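TRNA-5-methyluridine(54) 2-sulfurtransferase (Pyrococcus horikoshii, PDB 5MKO) catalyses the ATP-dependent 2-thiolation of 5-methyluridine 54 in the T loop of tRNAs, a modification that stabilises these tRNAs at high temperature. Local coordinates at residues A[9-14]-A[26-31]; A[50-55]-A[150-155]; A[84-89]-A[223-228]; A[157-162]-A[202-207]. All coordinates share one frame; numbering follows the deposited sequence.

Contact 1. Residues A[9-14]-A[26-31]; sequences CSREAY and EEHFKE. With ZN (zinc ion), chain D.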
# COMPACT_ATOMS: atom_id res chain seq x y z
N CYS A 9 -27.86 16.84 18.97
CA CYS A 9 -29.23 16.85 19.50
C CYS A 9 -29.51 15.75 20.54
O CYS A 9 -28.64 14.94 20.87
CB CYS A 9 -30.27 16.85 18.37
SG CYS A 9 -30.48 15.26 17.53
N SER A 10 -30.75 15.77 21.10
CA SER A 10 -31.25 14.86 22.12
C SER A 10 -31.92 13.61 21.51
O SER A 10 -33.03 13.22 21.91
CB SER A 10 -32.20 15.59 23.07
OG SER A 10 -32.65 14.73 24.10
N ARG A 11 -31.24 12.99 20.54
CA ARG A 11 -31.69 11.78 19.86
C ARG A 11 -30.62 10.70 19.96
O ARG A 11 -29.42 11.02 20.06
CB ARG A 11 -32.01 12.04 18.38
CG ARG A 11 -33.26 12.88 18.12
CD ARG A 11 -33.44 13.11 16.63
NE ARG A 11 -34.52 14.04 16.33
CZ ARG A 11 -34.35 15.31 15.97
NH1 ARG A 11 -33.13 15.81 15.84
NH2 ARG A 11 -35.40 16.08 15.72
N GLU A 12 -31.05 9.43 19.94
CA GLU A 12 -30.16 8.27 19.99
C GLU A 12 -29.27 8.26 18.75
O GLU A 12 -29.76 8.49 17.63
CB GLU A 12 -30.98 6.97 20.10
CG GLU A 12 -30.22 5.85 20.80
CD GLU A 12 -30.90 4.49 20.81
OE1 GLU A 12 -30.18 3.48 20.68
OE2 GLU A 12 -32.14 4.43 20.97
N ALA A 13 -27.96 8.06 18.95
CA ALA A 13 -26.96 8.04 17.88
C ALA A 13 -27.21 6.89 16.91
O ALA A 13 -27.39 5.75 17.33
CB ALA A 13 -25.55 7.96 18.46
N TYR A 14 -27.27 7.24 15.63
CA TYR A 14 -27.51 6.32 14.52
C TYR A 14 -26.19 5.66 14.11
O TYR A 14 -26.16 4.46 13.86
CB TYR A 14 -28.14 7.12 13.35
CG TYR A 14 -28.32 6.37 12.05
CD1 TYR A 14 -29.27 5.36 11.93
CD2 TYR A 14 -27.61 6.73 10.91
CE1 TYR A 14 -29.46 4.68 10.74
CE2 TYR A 14 -27.80 6.07 9.70
CZ TYR A 14 -28.72 5.04 9.62
OH TYR A 14 -28.91 4.36 8.45
N GLU A 26 -29.72 10.07 13.00
CA GLU A 26 -30.19 9.86 11.63
C GLU A 26 -30.20 11.15 10.80
O GLU A 26 -29.89 11.11 9.61
CB GLU A 26 -31.60 9.23 11.66
CG GLU A 26 -31.96 8.43 10.43
CD GLU A 26 -33.27 7.67 10.52
OE1 GLU A 26 -33.44 6.87 11.47
OE2 GLU A 26 -34.12 7.84 9.62
N GLU A 27 -30.53 12.29 11.43
CA GLU A 27 -30.63 13.60 10.79
C GLU A 27 -29.31 14.36 10.71
O GLU A 27 -29.02 14.94 9.66
CB GLU A 27 -31.72 14.46 11.46
CG GLU A 27 -33.13 13.91 11.29
CD GLU A 27 -33.58 13.59 9.88
OE1 GLU A 27 -33.38 14.43 8.97
OE2 GLU A 27 -34.14 12.48 9.69
N HIS A 28 -28.51 14.35 11.79
CA HIS A 28 -27.22 15.05 11.79
C HIS A 28 -26.17 14.33 10.96
O HIS A 28 -25.21 14.97 10.53
CB HIS A 28 -26.75 15.34 13.22
CG HIS A 28 -27.52 16.47 13.83
ND1 HIS A 28 -28.58 16.23 14.69
CD2 HIS A 28 -27.42 17.80 13.61
CE1 HIS A 28 -29.07 17.42 14.99
NE2 HIS A 28 -28.41 18.40 14.37
N PHE A 29 -26.36 13.03 10.70
CA PHE A 29 -25.47 12.25 9.85
C PHE A 29 -25.74 12.60 8.38
O PHE A 29 -24.79 12.78 7.62
CB PHE A 29 -25.65 10.74 10.08
CG PHE A 29 -25.05 9.89 8.98
CD1 PHE A 29 -23.67 9.78 8.83
CD2 PHE A 29 -25.87 9.25 8.07
CE1 PHE A 29 -23.13 9.03 7.80
CE2 PHE A 29 -25.32 8.50 7.03
CZ PHE A 29 -23.96 8.39 6.91
N LYS A 30 -27.05 12.68 7.98
CA LYS A 30 -27.52 13.05 6.64
C LYS A 30 -26.90 14.40 6.25
O LYS A 30 -26.26 14.49 5.20
CB LYS A 30 -29.05 13.15 6.62
CG LYS A 30 -29.76 11.84 6.37
CD LYS A 30 -31.18 12.06 5.90
CE LYS A 30 -32.23 11.74 6.94
NZ LYS A 30 -33.60 11.90 6.40
N GLU A 31 -27.04 15.40 7.14
CA GLU A 31 -26.49 16.75 7.03
C GLU A 31 -24.96 16.71 6.89
O GLU A 31 -24.42 17.35 5.98
CB GLU A 31 -26.92 17.57 8.26
CG GLU A 31 -26.55 19.05 8.22
CD GLU A 31 -26.38 19.68 9.58
OE1 GLU A 31 -25.45 19.27 10.32
OE2 GLU A 31 -27.17 20.59 9.92
ZN ZN D . -28.62 14.54 16.12
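H28 ND1 and C9 SG bind one zinc ion, the imidazole nitrogen at 2.2 Å from the metal and the thiolate sulfur at 2.4 Å from it. The angle S-Zn-N is about 99°. The zinc lies almost equally far from H28 CG and CE1, so the ring nitrogen faces the metal squarely. C9 SG also sits at the edge of the same ring, 3.6 Å from ND1. With chi1 at -74°, H28 CG is anti to its carbonyl carbon, which directs the ring toward the metal. C6 and C25 complete the site, giving a zinc centre of three cysteines and one histidine within the N-terminal LIM domain: C6 and C9 come from the first loop, C25 and H28 from the end of the hairpin 15-18/21-24 and the beginning of helix 26-43. The ring of F8 also meets that of H28, at a small angle between planes. R11 turns the edge of its guanidinium to H28 CE1, NH1 being 4.4 Å from it. At the other end of the contact Y14 lies against E26 and F29. Its CB rests 3.4 Å from E26 N, and E26 CG comes over one face of the phenol ring, 4.3 Å from Y14 CD1. F29 CD2 meets the ring edge at Y14 CE2, 4.1 Å away. Y14 OH hydrogen-bonds to A209 O, and the F29 side chain touches A209 and Y210, so both aromatic residues join the zinc-binding module to helix 204-214.

Contact 2. Residues A[50-55]-A[150-155]; sequences DERILV and GFDAIA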
# COMPACT_ATOMS: atom_id res chain seq x y z
N ASP A 50 -24.64 25.08 -12.83
CA ASP A 50 -25.15 25.35 -14.18
C ASP A 50 -25.04 24.15 -15.13
O ASP A 50 -25.85 24.02 -16.05
CB ASP A 50 -24.50 26.61 -14.79
CG ASP A 50 -22.98 26.58 -14.79
OD1 ASP A 50 -22.39 25.84 -15.61
OD2 ASP A 50 -22.37 27.32 -13.97
N GLU A 51 -24.03 23.27 -14.90
CA GLU A 51 -23.74 22.07 -15.69
C GLU A 51 -24.86 21.04 -15.71
O GLU A 51 -25.55 20.86 -14.71
CB GLU A 51 -22.47 21.37 -15.15
CG GLU A 51 -21.16 22.02 -15.57
CD GLU A 51 -19.92 21.27 -15.14
OE1 GLU A 51 -19.59 21.29 -13.93
OE2 GLU A 51 -19.25 20.68 -16.02
N ARG A 52 -25.00 20.31 -16.84
CA ARG A 52 -25.92 19.19 -17.00
C ARG A 52 -25.12 17.93 -16.66
O ARG A 52 -24.22 17.54 -17.42
CB ARG A 52 -26.47 19.13 -18.43
CG ARG A 52 -27.71 19.98 -18.65
CD ARG A 52 -28.24 19.84 -20.06
NE ARG A 52 -29.04 18.63 -20.24
CZ ARG A 52 -28.86 17.74 -21.21
NH1 ARG A 52 -27.87 17.89 -22.08
NH2 ARG A 52 -29.66 16.69 -21.32
N ILE A 53 -25.41 17.34 -15.49
CA ILE A 53 -24.70 16.17 -14.95
C ILE A 53 -25.42 14.85 -15.28
O ILE A 53 -26.63 14.75 -15.11
CB ILE A 53 -24.44 16.35 -13.42
CG1 ILE A 53 -23.76 17.71 -13.13
CG2 ILE A 53 -23.62 15.18 -12.84
CD1 ILE A 53 -24.04 18.32 -11.77
N LEU A 54 -24.65 13.85 -15.75
CA LEU A 54 -25.17 12.52 -16.04
C LEU A 54 -24.65 11.55 -14.97
O LEU A 54 -23.45 11.31 -14.89
CB LEU A 54 -24.81 12.04 -17.46
CG LEU A 54 -25.31 10.63 -17.84
CD1 LEU A 54 -26.80 10.63 -18.19
CD2 LEU A 54 -24.52 10.07 -18.99
N VAL A 55 -25.56 11.02 -14.14
CA VAL A 55 -25.18 10.07 -13.10
C VAL A 55 -25.37 8.65 -13.64
O VAL A 55 -26.48 8.25 -13.98
CB VAL A 55 -25.85 10.30 -11.71
CG1 VAL A 55 -25.24 9.38 -10.65
CG2 VAL A 55 -25.73 11.77 -11.28
N GLY A 150 -25.12 15.88 -25.16
CA GLY A 150 -24.55 17.15 -24.71
C GLY A 150 -24.47 17.39 -23.21
O GLY A 150 -24.69 18.51 -22.75
N PHE A 151 -24.14 16.34 -22.45
CA PHE A 151 -23.97 16.44 -21.00
C PHE A 151 -22.59 16.99 -20.69
O PHE A 151 -21.60 16.61 -21.33
CB PHE A 151 -24.16 15.07 -20.32
CG PHE A 151 -25.60 14.71 -20.06
CD1 PHE A 151 -26.24 15.13 -18.90
CD2 PHE A 151 -26.32 13.98 -20.99
CE1 PHE A 151 -27.57 14.80 -18.67
CE2 PHE A 151 -27.66 13.65 -20.76
CZ PHE A 151 -28.28 14.06 -19.59
N ASP A 152 -22.53 17.90 -19.72
CA ASP A 152 -21.29 18.57 -19.33
C ASP A 152 -20.35 17.73 -18.48
O ASP A 152 -19.13 17.94 -18.52
CB ASP A 152 -21.63 19.89 -18.63
CG ASP A 152 -22.30 20.89 -19.56
OD1 ASP A 152 -21.63 21.34 -20.52
OD2 ASP A 152 -23.49 21.20 -19.34
N ALA A 153 -20.90 16.77 -17.71
CA ALA A 153 -20.12 15.90 -16.83
C ALA A 153 -20.81 14.56 -16.56
O ALA A 153 -22.03 14.47 -16.64
CB ALA A 153 -19.87 16.61 -15.51
N ILE A 154 -20.00 13.53 -16.22
CA ILE A 154 -20.45 12.20 -15.81
C ILE A 154 -20.02 12.04 -14.36
O ILE A 154 -18.87 12.32 -14.04
CB ILE A 154 -19.91 11.00 -16.67
CG1 ILE A 154 -20.03 11.23 -18.18
CG2 ILE A 154 -20.61 9.70 -16.25
CD1 ILE A 154 -19.29 10.22 -19.07
N ALA A 155 -20.93 11.61 -13.49
CA ALA A 155 -20.63 11.37 -12.09
C ALA A 155 -20.84 9.90 -11.77
O ALA A 155 -21.87 9.32 -12.14
CB ALA A 155 -21.49 12.25 -11.19
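The guanidinium of R52 lies flat on the F151 ring, the planes 28° apart and R52 CZ 4.1 Å from the ring centroid, a cation-pi stack. L54 CB covers the opposite face, a CH-pi contact 4.0 Å from the F151 centroid, and the phenyl group is sandwiched between two side chains of segment 50-55. L54 CG stands anti to the backbone N (chi1 180°), and CD1 reaches the F151 rim beyond CB. Next to the stack D152 OD2 takes a nearly straight bond from R52 N through its anti lone pair, 3.1 Å long. R52 O accepts D152 N at 2.9 Å and, weakly, A153 N. Parallel pairing follows: L54 N bonds to A153 O at 2.8 Å, and A155 N to L54 O at 2.9 Å. I53, V55, A153 and A155 line one face of the sheet, where helix 61-72 covers V55 and A155; L54 and I154 point to the other, under helix 132-148. Further out, the R52 guanidinium is positioned by a salt bridge from NH2 to E78 and a hydrogen bond from NH1 to N149 O, with a weak one to G150 O. G150, at positive phi, ends helix 132-148 in a Schellman motif and turns the chain toward strand 153-155. Side-by-side parallel strands with helices on both faces form the Rossmann-like core of PP-loop ATP pyrophosphatases, and strand 52-56 ends at the ATP-binding residue A56.

Contact 3. Residues A[84-89]-A[223-228]; sequences LGISGY and CPYARG. With FES (Fe2/s2 (inorganic) cluster), chain F.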
# COMPACT_ATOMS: atom_id res chain seq x y z
N LEU A 84 -26.74 -4.82 -18.87
CA LEU A 84 -25.75 -5.69 -19.51
C LEU A 84 -26.32 -7.05 -19.99
O LEU A 84 -25.55 -7.92 -20.39
CB LEU A 84 -24.49 -5.89 -18.64
CG LEU A 84 -23.75 -4.66 -18.05
CD1 LEU A 84 -23.47 -3.55 -19.08
CD2 LEU A 84 -24.37 -4.19 -16.78
N GLY A 85 -27.64 -7.20 -19.92
CA GLY A 85 -28.37 -8.38 -20.38
C GLY A 85 -28.02 -9.70 -19.72
O GLY A 85 -28.20 -10.76 -20.34
N ILE A 86 -27.54 -9.66 -18.46
CA ILE A 86 -27.21 -10.85 -17.69
C ILE A 86 -28.54 -11.38 -17.12
O ILE A 86 -29.17 -10.72 -16.28
CB ILE A 86 -26.13 -10.58 -16.61
CG1 ILE A 86 -24.80 -10.10 -17.25
CG2 ILE A 86 -25.89 -11.81 -15.74
CD1 ILE A 86 -24.02 -9.09 -16.43
N SER A 87 -29.00 -12.54 -17.63
CA SER A 87 -30.27 -13.15 -17.22
C SER A 87 -30.24 -13.61 -15.77
O SER A 87 -29.43 -14.46 -15.39
CB SER A 87 -30.66 -14.28 -18.16
OG SER A 87 -31.02 -13.72 -19.42
N GLY A 88 -31.08 -12.96 -14.97
CA GLY A 88 -31.21 -13.21 -13.54
C GLY A 88 -30.49 -12.19 -12.68
O GLY A 88 -30.50 -12.33 -11.45
N TYR A 89 -29.85 -11.19 -13.30
CA TYR A 89 -29.11 -10.13 -12.61
C TYR A 89 -29.47 -8.74 -13.14
O TYR A 89 -29.68 -7.82 -12.35
CB TYR A 89 -27.59 -10.38 -12.68
CG TYR A 89 -26.74 -9.39 -11.90
CD1 TYR A 89 -26.46 -9.60 -10.56
CD2 TYR A 89 -26.17 -8.29 -12.53
CE1 TYR A 89 -25.66 -8.70 -9.84
CE2 TYR A 89 -25.38 -7.38 -11.82
CZ TYR A 89 -25.12 -7.60 -10.47
OH TYR A 89 -24.32 -6.72 -9.78
N CYS A 223 -21.17 -9.36 -9.35
CA CYS A 223 -21.41 -10.01 -10.63
C CYS A 223 -21.26 -11.54 -10.58
O CYS A 223 -20.27 -12.03 -10.04
CB CYS A 223 -20.56 -9.40 -11.73
SG CYS A 223 -21.46 -9.13 -13.27
N PRO A 224 -22.24 -12.30 -11.13
CA PRO A 224 -22.14 -13.77 -11.08
C PRO A 224 -21.03 -14.36 -11.94
O PRO A 224 -20.66 -15.52 -11.73
CB PRO A 224 -23.54 -14.24 -11.50
CG PRO A 224 -24.41 -13.02 -11.49
CD PRO A 224 -23.50 -11.88 -11.78
N TYR A 225 -20.46 -13.57 -12.87
CA TYR A 225 -19.37 -13.96 -13.77
C TYR A 225 -17.96 -13.66 -13.20
O TYR A 225 -16.96 -13.91 -13.89
CB TYR A 225 -19.54 -13.31 -15.15
CG TYR A 225 -20.66 -13.88 -15.99
CD1 TYR A 225 -20.56 -15.14 -16.55
CD2 TYR A 225 -21.78 -13.11 -16.29
CE1 TYR A 225 -21.58 -15.66 -17.36
CE2 TYR A 225 -22.81 -13.62 -17.09
CZ TYR A 225 -22.70 -14.89 -17.63
OH TYR A 225 -23.71 -15.39 -18.42
N ALA A 226 -17.87 -13.13 -11.96
CA ALA A 226 -16.62 -12.75 -11.31
C ALA A 226 -15.76 -13.92 -10.83
O ALA A 226 -16.28 -14.87 -10.25
CB ALA A 226 -16.89 -11.79 -10.16
N ARG A 227 -14.44 -13.83 -11.09
CA ARG A 227 -13.46 -14.84 -10.69
C ARG A 227 -12.37 -14.16 -9.85
O ARG A 227 -11.41 -13.60 -10.38
CB ARG A 227 -12.84 -15.58 -11.90
CG ARG A 227 -13.82 -16.15 -12.93
CD ARG A 227 -14.53 -17.42 -12.49
NE ARG A 227 -15.55 -17.82 -13.46
CZ ARG A 227 -16.84 -17.49 -13.38
NH1 ARG A 227 -17.29 -16.78 -12.35
NH2 ARG A 227 -17.69 -17.89 -14.32
N GLY A 228 -12.57 -14.21 -8.53
CA GLY A 228 -11.66 -13.62 -7.55
C GLY A 228 -12.21 -12.36 -6.91
O GLY A 228 -12.92 -11.59 -7.56
FE1 FES F . -18.86 -8.87 -13.85
FE2 FES F . -19.81 -6.74 -15.17
S1 FES F . -19.68 -8.82 -15.89
S2 FES F . -18.71 -6.75 -13.27
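The iron-sulfur site of this PP-loop enzyme borders the contact, since C223 is one of three cysteines, with C131 and C134, that bind a [4Fe-4S] cluster. Here the cluster is modelled as two irons and two sulfurs. C223 SG lies 2.7 Å from FE1, longer than a usual iron-thiolate bond, so this geometry is doubtful in detail. From the other segment I86 and Y89 pack against this cysteine and its two successors. I86 CD1 touches C223 SG at 4.1 Å, while its CG2 branch meets Y225 CE2 at 3.8 Å, the two side chains sliding past each other in opposite directions. P224 CD comes over one face of the Y89 ring, a CH-pi contact 4.2 Å from the centroid. A chi1 of -176° places Y89 CG opposite the backbone N and sends the ring across to the cysteine loop, where its hydroxyl hydrogen-bonds to E221 O just before the segment. The tyrosine is also the N-cap residue of helix 90-104, and its own N bonds to I86 O at 3.1 Å, which links the two contact residues. C223 to A226 make a type I turn, closed by a bond from A226 N to C223 O of 3.3 Å. At the head of this turn the cysteine makes a sulfur-aromatic contact, C223 SG approaching the Y89 ring obliquely at 5.0 Å from its centroid.

Contact 4. Residues A[157-162]-A[202-207]; sequences GHNLDD and VTEREV. With AMP (adenosine monophosphate), chain C.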
# COMPACT_ATOMS: atom_id res chain seq x y z
N GLY A 157 -20.27 6.54 -8.77
CA GLY A 157 -20.45 6.23 -7.35
C GLY A 157 -19.22 5.89 -6.53
O GLY A 157 -19.36 5.60 -5.34
N HIS A 158 -18.01 5.95 -7.13
CA HIS A 158 -16.74 5.64 -6.44
C HIS A 158 -16.53 6.40 -5.13
O HIS A 158 -16.46 7.63 -5.11
CB HIS A 158 -15.54 5.85 -7.35
CG HIS A 158 -15.56 5.05 -8.60
ND1 HIS A 158 -16.25 5.49 -9.72
CD2 HIS A 158 -14.91 3.90 -8.91
CE1 HIS A 158 -16.00 4.59 -10.66
NE2 HIS A 158 -15.21 3.62 -10.22
N ASN A 159 -16.45 5.63 -4.02
CA ASN A 159 -16.26 6.14 -2.67
C ASN A 159 -14.77 6.08 -2.26
O ASN A 159 -13.92 5.65 -3.05
CB ASN A 159 -17.18 5.40 -1.67
CG ASN A 159 -17.03 3.90 -1.61
OD1 ASN A 159 -15.93 3.34 -1.64
ND2 ASN A 159 -18.14 3.19 -1.44
N LEU A 160 -14.46 6.52 -1.01
CA LEU A 160 -13.10 6.53 -0.46
C LEU A 160 -12.46 5.15 -0.46
O LEU A 160 -11.29 5.02 -0.83
CB LEU A 160 -13.10 7.17 0.95
CG LEU A 160 -11.78 7.25 1.72
CD1 LEU A 160 -10.84 8.27 1.11
CD2 LEU A 160 -12.05 7.58 3.15
N ASP A 161 -13.23 4.11 -0.06
CA ASP A 161 -12.81 2.71 -0.02
C ASP A 161 -12.40 2.21 -1.40
O ASP A 161 -11.39 1.51 -1.51
CB ASP A 161 -13.92 1.83 0.55
CG ASP A 161 -14.25 2.09 2.01
OD1 ASP A 161 -14.13 3.26 2.45
OD2 ASP A 161 -14.68 1.15 2.70
N ASP A 162 -13.15 2.59 -2.45
CA ASP A 162 -12.86 2.22 -3.85
C ASP A 162 -11.52 2.78 -4.29
O ASP A 162 -10.73 2.07 -4.91
CB ASP A 162 -13.98 2.69 -4.80
CG ASP A 162 -15.33 2.02 -4.59
OD1 ASP A 162 -15.36 0.77 -4.41
OD2 ASP A 162 -16.37 2.73 -4.65
N VAL A 202 -15.95 10.05 1.14
CA VAL A 202 -16.88 9.35 2.05
C VAL A 202 -16.62 7.84 2.00
O VAL A 202 -16.33 7.30 0.94
CB VAL A 202 -18.38 9.72 1.88
CG1 VAL A 202 -18.63 11.20 2.13
CG2 VAL A 202 -18.93 9.30 0.53
N THR A 203 -16.71 7.19 3.16
CA THR A 203 -16.47 5.74 3.29
C THR A 203 -17.69 4.95 2.86
O THR A 203 -18.81 5.47 2.97
CB THR A 203 -16.07 5.36 4.73
OG1 THR A 203 -17.21 5.49 5.60
CG2 THR A 203 -14.89 6.15 5.26
N GLU A 204 -17.49 3.68 2.43
CA GLU A 204 -18.55 2.75 2.03
C GLU A 204 -19.55 2.56 3.17
O GLU A 204 -20.75 2.49 2.93
CB GLU A 204 -17.93 1.40 1.62
CG GLU A 204 -18.87 0.47 0.89
CD GLU A 204 -18.22 -0.55 -0.03
OE1 GLU A 204 -18.80 -1.65 -0.20
OE2 GLU A 204 -17.16 -0.23 -0.62
N ARG A 205 -19.05 2.54 4.43
CA ARG A 205 -19.81 2.42 5.68
C ARG A 205 -20.77 3.61 5.83
O ARG A 205 -21.91 3.43 6.24
CB ARG A 205 -18.82 2.38 6.85
CG ARG A 205 -19.42 2.05 8.20
CD ARG A 205 -18.43 2.44 9.27
NE ARG A 205 -18.99 2.33 10.61
CZ ARG A 205 -19.26 3.36 11.40
NH1 ARG A 205 -19.76 3.16 12.61
NH2 ARG A 205 -19.01 4.60 11.00
N GLU A 206 -20.30 4.83 5.47
CA GLU A 206 -21.09 6.06 5.51
C GLU A 206 -22.13 6.04 4.39
O GLU A 206 -23.25 6.51 4.58
CB GLU A 206 -20.17 7.29 5.37
CG GLU A 206 -19.37 7.64 6.62
CD GLU A 206 -18.26 8.65 6.44
OE1 GLU A 206 -18.01 9.42 7.40
OE2 GLU A 206 -17.61 8.66 5.37
N VAL A 207 -21.77 5.46 3.22
CA VAL A 207 -22.66 5.32 2.05
C VAL A 207 -23.82 4.38 2.39
O VAL A 207 -24.97 4.72 2.10
CB VAL A 207 -21.89 4.94 0.76
CG1 VAL A 207 -22.83 4.59 -0.38
CG2 VAL A 207 -20.94 6.07 0.34
P AMP C . -17.95 -0.61 -11.04
O1P AMP C . -19.00 -1.74 -11.15
O2P AMP C . -17.48 -0.47 -9.55
O3P AMP C . -16.82 -0.71 -12.02
O5' AMP C . -18.73 0.73 -11.34
C5' AMP C . -18.20 2.05 -11.15
C4' AMP C . -19.32 3.03 -11.35
O4' AMP C . -19.89 2.86 -12.67
C3' AMP C . -20.50 2.86 -10.40
O3' AMP C . -20.23 3.49 -9.15
C2' AMP C . -21.64 3.48 -11.19
O2' AMP C . -21.60 4.90 -11.08
C1' AMP C . -21.29 3.07 -12.62
N9 AMP C . -21.97 1.87 -13.13
C8 AMP C . -21.63 0.57 -12.89
N7 AMP C . -22.41 -0.31 -13.47
C5 AMP C . -23.33 0.48 -14.15
C6 AMP C . -24.44 0.16 -14.96
N6 AMP C . -24.86 -1.09 -15.18
N1 AMP C . -25.14 1.18 -15.51
C2 AMP C . -24.76 2.43 -15.25
N3 AMP C . -23.75 2.86 -14.48
C4 AMP C . -23.07 1.82 -13.95
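The amide of N159 and the carboxylate of E204 are inclined by 39°, and the side chains cross obliquely, N159 ND2 coming 3.5 Å from E204 CA and also close to CB. The D161 carboxylate is likewise 39° from that of E204, whose side chain it crosses at about a right angle; D161 OD2 lies against E204 CB, while OD1 takes a weak bond of 3.4 Å from E204 N. A backbone bond joins the segments: L160 N to V202 O, 2.8 Å, with N159 CB also resting on that oxygen. Beside it L160 CD2 and T203 CG2 touch at 3.8 Å, pointing the same way. Each segment starts a helix with a capping box. N159 OD1 accepts D162 N at 3.0 Å, helped by chi1 of 58°, which folds CG back between N and carbonyl carbon, and D162 OD2 in turn accepts from N159 N. T203 OG1 likewise accepts E206 N, while E206 OE2 takes T203 N at 2.8 Å. Ahead of the first helix G157, an ATP-binding residue, gives its N to O2' of the bound AMP at 3.1 Å and weakly to O3'. Two helix starts thus meet with several acidic groups between them. D161 and D162 both lie near E204; K235 forms salt bridges with D162 and E204, which together with the positive ends of the helix dipoles probably offsets the repulsion.

Contacts 2, 3 and 4 belong to the PP-loop region and lie near the nucleotide: the V55 side chain of contact 2 is about 6 Å from the AMP and the Y89 side chain of contact 3 about 7 Å, while contact 4 binds its ribose through G157. Strand 153-155 of contact 2 runs directly on toward helix 160-172 of contact 4. C223 of contact 3 is one of the cysteines holding the iron-sulfur cluster, which lies about 12 Å from the D162 side chain of contact 4. Contact 1, the peripheral zinc module, reaches this region through contact 4, where the F29 ring packs on the E206 backbone; their centres are about 20 Å apart, those of contacts 1 and 3 about 37 Å.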